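Local coordinates for SA2223 protein (Staphylococcus aureus, PDB 5KAU), which is of uncharacterised physiological role but binds the dye rhodamine 6G and probably acts as an effector- or drug-binding protein of the integron-associated effector-binding family, at residues P132-Y137 and E150-V155; K95-E100 and H118-Y123; L8-L13 and V88-S93. All coordinates share one frame; numbering follows the deposited sequence.

How the contacts relate
The three contacts lie on one antiparallel sheet that is closed into a barrel. Contact 1 pairs the hairpin strands 133-137 and 148-155 and touches the bound rhodamine 6G. Contact 2 lays the end of helix 107-120 against strand 87-102, the other neighbour of strand 148-155. The centres of contacts 1 and 2 are about 9 Å apart, and backbone bonds join Met153 to Met97 and Ile151 to Phe99. Contact 3 pairs strands 4-20 and 87-102, with its centre about 13 Å from contact 1 and about 20 Å from contact 2. Leu8 and Leu91 of contact 3 pack against Phe134, Trp152 and Tyr96. Phe99 of contact 2 stays about 13 Å from the dye, nearest atoms.

Contact 1: residues P132-Y137 and E150-V155; sequences PFFELY and EIWMPV. With RHQ (rhodamine 6g), chain B.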
loop_
_atom_site.group_PDB
_atom_site.type_symbol
_atom_site.label_atom_id
_atom_site.label_comp_id
_atom_site.label_asym_id
_atom_site.label_seq_id
_atom_site.Cartn_x
_atom_site.Cartn_y
_atom_site.Cartn_z
ATOM N N PRO A 132 -4.891 4.806 5.191
ATOM C CA PRO A 132 -3.820 4.495 4.248
ATOM C C PRO A 132 -4.350 3.620 3.105
ATOM O O PRO A 132 -5.186 2.755 3.351
ATOM C CB PRO A 132 -2.805 3.670 5.099
ATOM C CG PRO A 132 -3.148 4.122 6.557
ATOM C CD PRO A 132 -4.607 4.315 6.557
ATOM N N PHE A 133 -3.765 3.737 1.910
ATOM C CA PHE A 133 -4.015 2.698 0.902
ATOM C C PHE A 133 -2.679 2.173 0.539
ATOM O O PHE A 133 -1.685 2.835 0.810
ATOM C CB PHE A 133 -4.752 3.202 -0.330
ATOM C CG PHE A 133 -4.015 4.285 -1.107
ATOM C CD1 PHE A 133 -3.176 3.959 -2.126
ATOM C CD2 PHE A 133 -4.225 5.637 -0.840
ATOM C CE1 PHE A 133 -2.496 4.964 -2.849
ATOM C CE2 PHE A 133 -3.535 6.638 -1.590
ATOM C CZ PHE A 133 -2.705 6.267 -2.589
ATOM N N PHE A 134 -2.608 1.006 -0.063
ATOM C CA PHE A 134 -1.305 0.414 -0.303
ATOM C C PHE A 134 -1.216 -0.518 -1.516
ATOM O O PHE A 134 -2.223 -1.110 -1.979
ATOM C CB PHE A 134 -0.846 -0.329 0.931
ATOM C CG PHE A 134 -1.740 -1.480 1.386
ATOM C CD1 PHE A 134 -1.535 -2.810 0.906
ATOM C CD2 PHE A 134 -2.674 -1.304 2.350
ATOM C CE1 PHE A 134 -2.249 -3.844 1.360
ATOM C CE2 PHE A 134 -3.451 -2.373 2.764
ATOM C CZ PHE A 134 -3.234 -3.628 2.269
ATOM N N GLU A 135 0.034 -0.622 -1.979
ATOM C CA GLU A 135 0.536 -1.633 -2.930
ATOM C C GLU A 135 0.971 -2.811 -2.142
ATOM O O GLU A 135 1.695 -2.639 -1.117
ATOM C CB GLU A 135 1.709 -1.039 -3.738
ATOM C CG GLU A 135 1.344 0.250 -4.403
ATOM C CD GLU A 135 2.449 1.292 -4.402
ATOM O OE1 GLU A 135 3.645 0.936 -4.343
ATOM O OE2 GLU A 135 2.057 2.498 -4.516
ATOM N N LEU A 136 0.631 -4.010 -2.634
ATOM C CA LEU A 136 1.078 -5.251 -1.979
ATOM C C LEU A 136 1.868 -6.050 -2.983
ATOM O O LEU A 136 1.339 -6.417 -3.978
ATOM C CB LEU A 136 -0.074 -6.075 -1.395
ATOM C CG LEU A 136 0.303 -7.365 -0.658
ATOM C CD1 LEU A 136 1.057 -7.086 0.581
ATOM C CD2 LEU A 136 -0.918 -8.072 -0.265
ATOM N N TYR A 137 3.128 -6.318 -2.663
ATOM C CA TYR A 137 4.083 -6.985 -3.564
ATOM C C TYR A 137 4.428 -8.296 -3.010
ATOM O O TYR A 137 5.273 -8.396 -2.111
ATOM C CB TYR A 137 5.400 -6.211 -3.745
ATOM C CG TYR A 137 5.207 -4.816 -4.330
ATOM C CD1 TYR A 137 5.258 -4.586 -5.696
ATOM C CD2 TYR A 137 4.944 -3.745 -3.488
ATOM C CE1 TYR A 137 5.052 -3.304 -6.199
ATOM C CE2 TYR A 137 4.711 -2.476 -3.987
ATOM C CZ TYR A 137 4.801 -2.265 -5.362
ATOM O OH TYR A 137 4.571 -1.044 -5.905
ATOM N N GLU A 150 -0.980 -6.087 -6.017
ATOM C CA GLU A 150 -2.338 -5.780 -5.586
ATOM C C GLU A 150 -2.335 -4.330 -5.083
ATOM O O GLU A 150 -1.319 -3.846 -4.530
ATOM C CB GLU A 150 -2.821 -6.705 -4.509
ATOM C CG GLU A 150 -2.852 -8.150 -4.985
ATOM C CD GLU A 150 -3.396 -9.096 -3.930
ATOM O OE1 GLU A 150 -3.364 -8.759 -2.741
ATOM O OE2 GLU A 150 -3.866 -10.187 -4.306
ATOM N N ILE A 151 -3.450 -3.640 -5.334
ATOM C CA ILE A 151 -3.695 -2.295 -4.851
ATOM C C ILE A 151 -4.942 -2.370 -3.950
ATOM O O ILE A 151 -6.042 -2.752 -4.406
ATOM C CB ILE A 151 -3.907 -1.325 -6.008
ATOM C CG1 ILE A 151 -2.622 -1.191 -6.844
ATOM C CG2 ILE A 151 -4.335 0.040 -5.487
ATOM C CD1 ILE A 151 -2.827 -0.497 -8.124
ATOM N N TRP A 152 -4.759 -1.983 -2.698
ATOM C CA TRP A 152 -5.772 -2.036 -1.679
ATOM C C TRP A 152 -6.223 -0.639 -1.290
ATOM O O TRP A 152 -5.432 0.146 -0.724
ATOM C CB TRP A 152 -5.243 -2.744 -0.443
ATOM C CG TRP A 152 -4.924 -4.189 -0.603
ATOM C CD1 TRP A 152 -4.004 -4.763 -1.456
ATOM C CD2 TRP A 152 -5.493 -5.251 0.150
ATOM N NE1 TRP A 152 -3.997 -6.120 -1.286
ATOM C CE2 TRP A 152 -4.904 -6.448 -0.303
ATOM C CE3 TRP A 152 -6.463 -5.322 1.186
ATOM C CZ2 TRP A 152 -5.221 -7.661 0.232
ATOM C CZ3 TRP A 152 -6.786 -6.525 1.710
ATOM C CH2 TRP A 152 -6.175 -7.697 1.222
ATOM N N MET A 153 -7.513 -0.358 -1.593
ATOM C CA MET A 153 -8.168 0.915 -1.347
ATOM C C MET A 153 -9.267 0.758 -0.319
ATOM O O MET A 153 -10.217 0.013 -0.567
ATOM C CB MET A 153 -8.825 1.494 -2.619
ATOM C CG MET A 153 -7.859 1.692 -3.771
ATOM S SD MET A 153 -6.663 3.095 -3.403
ATOM C CE MET A 153 -5.593 3.255 -4.826
ATOM N N PRO A 154 -9.115 1.440 0.822
ATOM C CA PRO A 154 -10.064 1.230 1.912
ATOM C C PRO A 154 -11.457 1.837 1.553
ATOM O O PRO A 154 -11.511 2.837 0.867
ATOM C CB PRO A 154 -9.405 1.910 3.107
ATOM C CG PRO A 154 -8.435 2.909 2.489
ATOM C CD PRO A 154 -7.998 2.334 1.213
ATOM N N VAL A 155 -12.526 1.157 1.948
ATOM C CA VAL A 155 -13.880 1.645 1.724
ATOM C C VAL A 155 -14.721 1.494 2.959
ATOM O O VAL A 155 -14.493 0.590 3.816
ATOM C CB VAL A 155 -14.607 0.878 0.558
ATOM C CG1 VAL A 155 -14.009 1.263 -0.754
ATOM C CG2 VAL A 155 -14.534 -0.613 0.753
HETATM C C1 RHQ B . 9.272 -1.667 -6.219
HETATM C C2 RHQ B . 10.447 -1.317 -6.877
HETATM C C3 RHQ B . 11.474 -2.304 -6.920
HETATM C C4 RHQ B . 11.326 -3.530 -6.349
HETATM C C5 RHQ B . 10.102 -3.860 -5.682
HETATM C C6 RHQ B . 9.084 -2.899 -5.617
HETATM O O1 RHQ B . 8.246 -0.784 -6.141
HETATM C C7 RHQ B . 8.336 0.456 -6.712
HETATM C C8 RHQ B . 9.504 0.854 -7.377
HETATM C C9 RHQ B . 10.542 -0.064 -7.477
HETATM C C10 RHQ B . 7.233 1.269 -6.583
HETATM C C11 RHQ B . 7.275 2.558 -7.127
HETATM C C12 RHQ B . 8.463 2.995 -7.810
HETATM C C13 RHQ B . 9.530 2.167 -7.929
HETATM N N1 RHQ B . 6.221 3.406 -7.017
HETATM C C14 RHQ B . 11.772 0.365 -8.080
HETATM C C15 RHQ B . 12.365 1.291 -7.233
HETATM C C16 RHQ B . 13.577 1.854 -7.534
HETATM C C17 RHQ B . 14.191 1.430 -8.676
HETATM C C18 RHQ B . 13.614 0.468 -9.532
HETATM C C19 RHQ B . 12.381 -0.112 -9.257
HETATM C C20 RHQ B . 8.527 4.352 -8.408
HETATM C C21 RHQ B . 12.425 -4.543 -6.461
HETATM C C22 RHQ B . 4.892 3.016 -6.535
HETATM C C23 RHQ B . 4.156 2.148 -7.545
HETATM N N2 RHQ B . 10.006 -5.091 -5.094
HETATM C C24 RHQ B . 8.797 -5.641 -4.467
HETATM C C25 RHQ B . 9.029 -7.076 -4.016
HETATM C C26 RHQ B . 12.000 -1.395 -9.886
HETATM O O27 RHQ B . 10.699 -1.698 -9.768
HETATM O O2 RHQ B . 12.751 -2.358 -9.975
HETATM C C28 RHQ B . 12.559 -3.044 -11.186
HETATM C C29 RHQ B . 13.804 -3.857 -11.477
#
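Phe134 and Trp152 form a hydrogen-bonded antiparallel pair, and Leu136 and Glu150 form the next such pair, with the short strand axes 4.7 Å apart at closest approach. The Trp152 N to Phe134 O bond, 2.8 Å, is almost straight. Phe134 and Trp152 also lie side by side on one face of the sheet. Their rings make an offset stack, Phe134 against the five-membered ring, with the planes 16° apart. Phe134 CE1 comes to 3.3 Å from Trp152 CG, and Trp152 CB sits over the face of the phenyl ring in a CH-pi contact. The Phe134 ring gets there because CG sits between the backbone N and the carbonyl carbon (chi1 61°). Trp152 NE1 donates to Glu150 OE1 at 3.1 Å, on the anti side and tilted out of the carboxylate plane, and Leu136 CD2 packs beside both groups. On the other face, Met153 SD lies obliquely by the Phe133 ring, 4.3 Å from its centroid, a Met-aromatic contact.

Glu135 also lies on that face and meets the ligand. Its OE1 takes a bond from Tyr137 OH at 2.7 Å, from above the carboxylate plane, and is also hydrogen-bonded to Tyr71 OH. OE1 also touches C22 of the dye's ethylamino arm at 3.3 Å. One edge of the dye, at C6, is turned to a face of the Tyr137 ring, with the planes steeply inclined. Tyr137 CB is 3.5 Å from dye C24. Two tyrosines bond to an acidic side chain beside the dye, resembling the cationic-drug pocket of the related BmrR effector-binding domain.

Contact 2: residues K95-E100 and H118-Y123; sequences KYMVFE and HYIHQY
Helix packing on a beta sheet brings Met97 and Phe99 of strand 87-102 against Tyr119 and Ile120 at the end of helix 107-120, and Tyr123 just after it. The contact is made by side chains alone; the nearest CA atoms, those of Met97 and Ile120, are 9.3 Å apart. Met97 reaches out with an extended chain (chi2 177°) and sets its methyl over the centre of the Tyr123 ring. CE stands 4.0 Å from that centroid, a CH-pi contact, while SD lies farther back above the same face. SD also meets the edge of the Tyr119 ring, near its plane. Two residues along the strand, Phe99 CE2 approaches Tyr119 CD1 at 4.0 Å, with the two side chains crossing obliquely. Phe99 CZ touches Ile120 CG2 at 4.2 Å. Met97 SD is 4.3 Å from the same Ile120 CG2, so Ile120 sits against both strand residues.

A short 3-10 segment, 121-122, follows the helix. Tyr123 N bonds to Ile120 O at 2.9 Å. His161, apparently in a C-terminal expression tag, also meets the Tyr123 ring. The whole is a Met-aromatic contact within a helix-on-sheet interface of the effector-binding domain.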
loop_
_atom_site.group_PDB
_atom_site.type_symbol
_atom_site.label_atom_id
_atom_site.label_comp_id
_atom_site.label_asym_id
_atom_site.label_seq_id
_atom_site.Cartn_x
_atom_site.Cartn_y
_atom_site.Cartn_z
ATOM N N LYS A 95 -12.535 -2.539 5.408
ATOM C CA LYS A 95 -12.819 -3.221 4.169
ATOM C C LYS A 95 -12.075 -2.504 3.057
ATOM O O LYS A 95 -11.759 -1.333 3.216
ATOM C CB LYS A 95 -14.308 -3.206 3.865
ATOM C CG LYS A 95 -15.076 -3.858 4.927
ATOM C CD LYS A 95 -16.486 -4.276 4.514
ATOM C CE LYS A 95 -17.344 -4.608 5.753
ATOM N NZ LYS A 95 -18.782 -4.801 5.428
ATOM N N TYR A 96 -11.870 -3.184 1.927
ATOM C CA TYR A 96 -11.085 -2.680 0.811
ATOM C C TYR A 96 -11.697 -3.105 -0.516
ATOM O O TYR A 96 -12.262 -4.193 -0.595
ATOM C CB TYR A 96 -9.661 -3.204 0.799
ATOM C CG TYR A 96 -8.826 -2.730 1.960
ATOM C CD1 TYR A 96 -8.892 -3.353 3.170
ATOM C CD2 TYR A 96 -7.982 -1.648 1.833
ATOM C CE1 TYR A 96 -8.096 -2.919 4.258
ATOM C CE2 TYR A 96 -7.168 -1.239 2.875
ATOM C CZ TYR A 96 -7.242 -1.866 4.082
ATOM O OH TYR A 96 -6.479 -1.395 5.110
ATOM N N MET A 97 -11.511 -2.279 -1.541
ATOM C CA MET A 97 -11.561 -2.689 -2.917
ATOM C C MET A 97 -10.161 -3.093 -3.278
ATOM O O MET A 97 -9.223 -2.232 -3.204
ATOM C CB MET A 97 -11.994 -1.566 -3.832
ATOM C CG MET A 97 -13.413 -1.054 -3.628
ATOM S SD MET A 97 -13.776 0.376 -4.736
ATOM C CE MET A 97 -15.552 0.400 -4.638
ATOM N N VAL A 98 -9.979 -4.343 -3.725
ATOM C CA VAL A 98 -8.623 -4.807 -4.020
ATOM C C VAL A 98 -8.556 -5.020 -5.511
ATOM O O VAL A 98 -9.334 -5.784 -6.076
ATOM C CB VAL A 98 -8.266 -6.034 -3.261
ATOM C CG1 VAL A 98 -6.817 -6.474 -3.556
ATOM C CG2 VAL A 98 -8.470 -5.795 -1.805
ATOM N N PHE A 99 -7.639 -4.268 -6.119
ATOM C CA PHE A 99 -7.388 -4.313 -7.566
ATOM C C PHE A 99 -6.057 -4.996 -7.927
ATOM O O PHE A 99 -5.166 -5.046 -7.107
ATOM C CB PHE A 99 -7.354 -2.886 -8.111
ATOM C CG PHE A 99 -8.564 -2.056 -7.775
ATOM C CD1 PHE A 99 -8.645 -1.346 -6.591
ATOM C CD2 PHE A 99 -9.625 -1.970 -8.676
ATOM C CE1 PHE A 99 -9.778 -0.562 -6.283
ATOM C CE2 PHE A 99 -10.751 -1.192 -8.376
ATOM C CZ PHE A 99 -10.823 -0.496 -7.143
ATOM N N GLU A 100 -5.926 -5.499 -9.145
ATOM C CA GLU A 100 -4.695 -6.121 -9.610
ATOM C C GLU A 100 -4.076 -5.323 -10.733
ATOM O O GLU A 100 -4.755 -4.998 -11.716
ATOM C CB GLU A 100 -4.914 -7.578 -10.092
ATOM C CG GLU A 100 -5.347 -8.496 -8.930
ATOM C CD GLU A 100 -5.458 -9.968 -9.341
ATOM O OE1 GLU A 100 -5.565 -10.225 -10.543
ATOM O OE2 GLU A 100 -5.435 -10.842 -8.460
ATOM N N HIS A 118 -9.204 7.050 -11.040
ATOM C CA HIS A 118 -10.269 7.532 -11.849
ATOM C C HIS A 118 -11.564 6.748 -11.575
ATOM O O HIS A 118 -12.648 7.330 -11.562
ATOM C CB HIS A 118 -9.854 7.440 -13.314
ATOM C CG HIS A 118 -10.855 7.996 -14.259
ATOM N ND1 HIS A 118 -11.086 9.349 -14.388
ATOM C CD2 HIS A 118 -11.690 7.376 -15.127
ATOM C CE1 HIS A 118 -12.036 9.538 -15.292
ATOM N NE2 HIS A 118 -12.414 8.359 -15.760
ATOM N N TYR A 119 -11.457 5.423 -11.396
ATOM C CA TYR A 119 -12.617 4.577 -11.147
ATOM C C TYR A 119 -13.262 4.939 -9.830
ATOM O O TYR A 119 -14.473 5.133 -9.735
ATOM C CB TYR A 119 -12.202 3.111 -11.109
ATOM C CG TYR A 119 -13.311 2.158 -10.755
ATOM C CD1 TYR A 119 -13.411 1.590 -9.487
ATOM C CD2 TYR A 119 -14.262 1.809 -11.704
ATOM C CE1 TYR A 119 -14.417 0.702 -9.173
ATOM C CE2 TYR A 119 -15.282 0.918 -11.407
ATOM C CZ TYR A 119 -15.356 0.364 -10.144
ATOM O OH TYR A 119 -16.385 -0.495 -9.856
ATOM N N ILE A 120 -12.437 5.036 -8.784
ATOM C CA ILE A 120 -13.012 5.247 -7.445
ATOM C C ILE A 120 -13.584 6.680 -7.227
ATOM O O ILE A 120 -14.278 6.922 -6.263
ATOM C CB ILE A 120 -11.989 4.932 -6.336
ATOM C CG1 ILE A 120 -10.833 5.912 -6.362
ATOM C CG2 ILE A 120 -11.505 3.552 -6.484
ATOM C CD1 ILE A 120 -9.820 5.612 -5.286
ATOM N N HIS A 121 -13.378 7.599 -8.161
ATOM C CA HIS A 121 -13.934 8.964 -8.025
ATOM C C HIS A 121 -15.450 8.970 -8.034
ATOM O O HIS A 121 -16.056 9.957 -7.574
ATOM C CB HIS A 121 -13.450 9.924 -9.141
ATOM C CG HIS A 121 -12.012 10.331 -9.002
ATOM N ND1 HIS A 121 -11.262 10.044 -7.875
ATOM C CD2 HIS A 121 -11.174 10.957 -9.870
ATOM C CE1 HIS A 121 -10.025 10.483 -8.051
ATOM N NE2 HIS A 121 -9.948 11.042 -9.248
ATOM N N GLN A 122 -16.057 7.896 -8.562
ATOM C CA GLN A 122 -17.529 7.718 -8.548
ATOM C C GLN A 122 -18.062 7.244 -7.197
ATOM O O GLN A 122 -19.270 7.109 -7.009
ATOM C CB GLN A 122 -17.962 6.676 -9.584
ATOM C CG GLN A 122 -17.305 6.757 -10.957
ATOM C CD GLN A 122 -17.564 5.482 -11.787
ATOM O OE1 GLN A 122 -18.702 5.230 -12.219
ATOM N NE2 GLN A 122 -16.515 4.672 -12.001
ATOM N N TYR A 123 -17.140 6.933 -6.289
ATOM C CA TYR A 123 -17.448 6.429 -4.966
ATOM C C TYR A 123 -16.987 7.381 -3.827
ATOM O O TYR A 123 -16.471 6.924 -2.797
ATOM C CB TYR A 123 -16.810 5.082 -4.793
ATOM C CG TYR A 123 -17.295 4.036 -5.777
ATOM C CD1 TYR A 123 -18.336 3.190 -5.449
ATOM C CD2 TYR A 123 -16.718 3.888 -7.015
ATOM C CE1 TYR A 123 -18.804 2.206 -6.348
ATOM C CE2 TYR A 123 -17.193 2.913 -7.936
ATOM C CZ TYR A 123 -18.246 2.077 -7.569
ATOM O OH TYR A 123 -18.756 1.116 -8.413
#

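Contact 3: residues L8-L13 and V88-S93; sequences LASLTL and VITLAS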
loop_
_atom_site.group_PDB
_atom_site.type_symbol
_atom_site.label_atom_id
_atom_site.label_comp_id
_atom_site.label_asym_id
_atom_site.label_seq_id
_atom_site.Cartn_x
_atom_site.Cartn_y
_atom_site.Cartn_z
ATOM N N LEU A 8 -9.675 -6.587 6.445
ATOM C CA LEU A 8 -8.532 -6.905 7.330
ATOM C C LEU A 8 -8.943 -6.525 8.756
ATOM O O LEU A 8 -9.649 -5.531 8.945
ATOM C CB LEU A 8 -7.249 -6.167 6.935
ATOM C CG LEU A 8 -6.775 -6.370 5.526
ATOM C CD1 LEU A 8 -5.612 -5.460 5.238
ATOM C CD2 LEU A 8 -6.325 -7.775 5.292
ATOM N N ALA A 9 -8.527 -7.320 9.741
ATOM C CA ALA A 9 -8.494 -6.893 11.145
ATOM C C ALA A 9 -7.381 -5.865 11.320
ATOM O O ALA A 9 -6.561 -5.692 10.414
ATOM C CB ALA A 9 -8.234 -8.061 12.037
ATOM N N SER A 10 -7.295 -5.254 12.499
ATOM C CA SER A 10 -6.193 -4.346 12.784
ATOM C C SER A 10 -4.882 -5.156 12.747
ATOM O O SER A 10 -4.839 -6.280 13.200
ATOM C CB SER A 10 -6.369 -3.624 14.154
ATOM O OG SER A 10 -7.403 -2.581 14.111
ATOM N N LEU A 11 -3.830 -4.555 12.208
ATOM C CA LEU A 11 -2.591 -5.266 11.978
ATOM C C LEU A 11 -1.506 -4.389 12.508
ATOM O O LEU A 11 -1.660 -3.155 12.523
ATOM C CB LEU A 11 -2.390 -5.519 10.475
ATOM C CG LEU A 11 -3.296 -6.622 9.906
ATOM C CD1 LEU A 11 -3.081 -6.822 8.435
ATOM C CD2 LEU A 11 -2.976 -7.870 10.615
ATOM N N THR A 12 -0.379 -4.998 12.838
ATOM C CA THR A 12 0.834 -4.260 13.161
ATOM C C THR A 12 1.740 -4.337 11.966
ATOM O O THR A 12 1.994 -5.459 11.462
ATOM C CB THR A 12 1.533 -4.871 14.406
ATOM O OG1 THR A 12 0.733 -4.659 15.555
ATOM C CG2 THR A 12 2.779 -4.192 14.686
ATOM N N LEU A 13 2.231 -3.175 11.532
ATOM C CA LEU A 13 3.153 -3.061 10.415
ATOM C C LEU A 13 4.482 -2.484 10.894
ATOM O O LEU A 13 4.528 -1.487 11.662
ATOM C CB LEU A 13 2.628 -2.137 9.331
ATOM C CG LEU A 13 1.225 -2.411 8.797
ATOM C CD1 LEU A 13 0.932 -1.454 7.707
ATOM C CD2 LEU A 13 1.001 -3.811 8.354
ATOM N N VAL A 88 6.754 1.550 13.605
ATOM C CA VAL A 88 5.778 0.526 13.802
ATOM C C VAL A 88 4.431 1.239 13.872
ATOM O O VAL A 88 4.263 2.131 14.700
ATOM C CB VAL A 88 6.006 -0.226 15.063
ATOM C CG1 VAL A 88 4.875 -1.196 15.295
ATOM C CG2 VAL A 88 7.406 -0.979 15.080
ATOM N N ILE A 89 3.478 0.864 13.017
ATOM C CA ILE A 89 2.165 1.425 13.105
ATOM C C ILE A 89 1.110 0.332 13.229
ATOM O O ILE A 89 1.351 -0.845 12.951
ATOM C CB ILE A 89 1.858 2.274 11.890
ATOM C CG1 ILE A 89 1.832 1.372 10.656
ATOM C CG2 ILE A 89 2.931 3.374 11.805
ATOM C CD1 ILE A 89 1.457 2.115 9.414
ATOM N N THR A 90 -0.080 0.774 13.628
ATOM C CA THR A 90 -1.227 -0.072 13.620
ATOM C C THR A 90 -1.999 0.340 12.366
ATOM O O THR A 90 -2.183 1.563 12.136
ATOM C CB THR A 90 -2.060 0.110 14.850
ATOM O OG1 THR A 90 -1.293 -0.280 16.002
ATOM C CG2 THR A 90 -3.367 -0.737 14.733
ATOM N N LEU A 91 -2.360 -0.638 11.531
ATOM C CA LEU A 91 -3.197 -0.411 10.328
ATOM C C LEU A 91 -4.605 -0.790 10.756
ATOM O O LEU A 91 -4.868 -1.978 11.033
ATOM C CB LEU A 91 -2.756 -1.252 9.133
ATOM C CG LEU A 91 -3.682 -1.115 7.963
ATOM C CD1 LEU A 91 -3.630 0.373 7.375
ATOM C CD2 LEU A 91 -3.229 -2.098 6.933
ATOM N N ALA A 92 -5.458 0.230 10.891
ATOM C CA ALA A 92 -6.748 0.020 11.486
ATOM C C ALA A 92 -7.615 -0.757 10.533
ATOM O O ALA A 92 -7.501 -0.641 9.281
ATOM C CB ALA A 92 -7.425 1.338 11.871
ATOM N N SER A 93 -8.424 -1.593 11.153
ATOM C CA SER A 93 -9.258 -2.560 10.483
ATOM C C SER A 93 -10.134 -1.895 9.427
ATOM O O SER A 93 -10.600 -0.783 9.639
ATOM C CB SER A 93 -10.135 -3.234 11.504
ATOM O OG SER A 93 -11.119 -3.963 10.867
HETATM O O HOH W 1 -5.237 -3.833 9.001
#
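Leu11 with Leu91 and Leu13 with Ile89 are hydrogen-bonded antiparallel pairs, each with two backbone bonds. Leu91 N to Leu11 O is 2.8 Å, and Leu13 N to Ile89 O, 2.9 Å, is nearly straight. Thr12 and Thr90 make the non-hydrogen-bonded pair between them, and CA-H...O contacts run along the same seam.

Past Leu11 the register slips by one residue, so that Ser10 faces Ser93, and polar side chains replace the regular ladder. Ser93 OG donates to Leu8 O at 2.9 Å, in the carbonyl plane. Its oxygen reaches that carbonyl because OG stands opposite the backbone N (chi1 168°). Ser10 OG accepts a longer bond from Ser93 N, 3.3 Å. A water donates to both Ala9 O and Leu91 O, at 2.7 and 2.8 Å, so Leu91 O is gripped by the water and by Leu11 N.

This pairing of strand 4-20 with strand 87-102 joins the two ends of the strand order and closes the barrel.

The apolar contacts fall on two faces. On one, Leu13 CD1 lies 4.0 Å from Leu91 CB, and Leu13 CB rests against Ile89 CG1. Met72 and Ala74 of strand 69-76 adjoin this face. On the other, Thr12 CG2 meets Val88 CG1 at 3.7 Å, with the two side chains at an oblique angle.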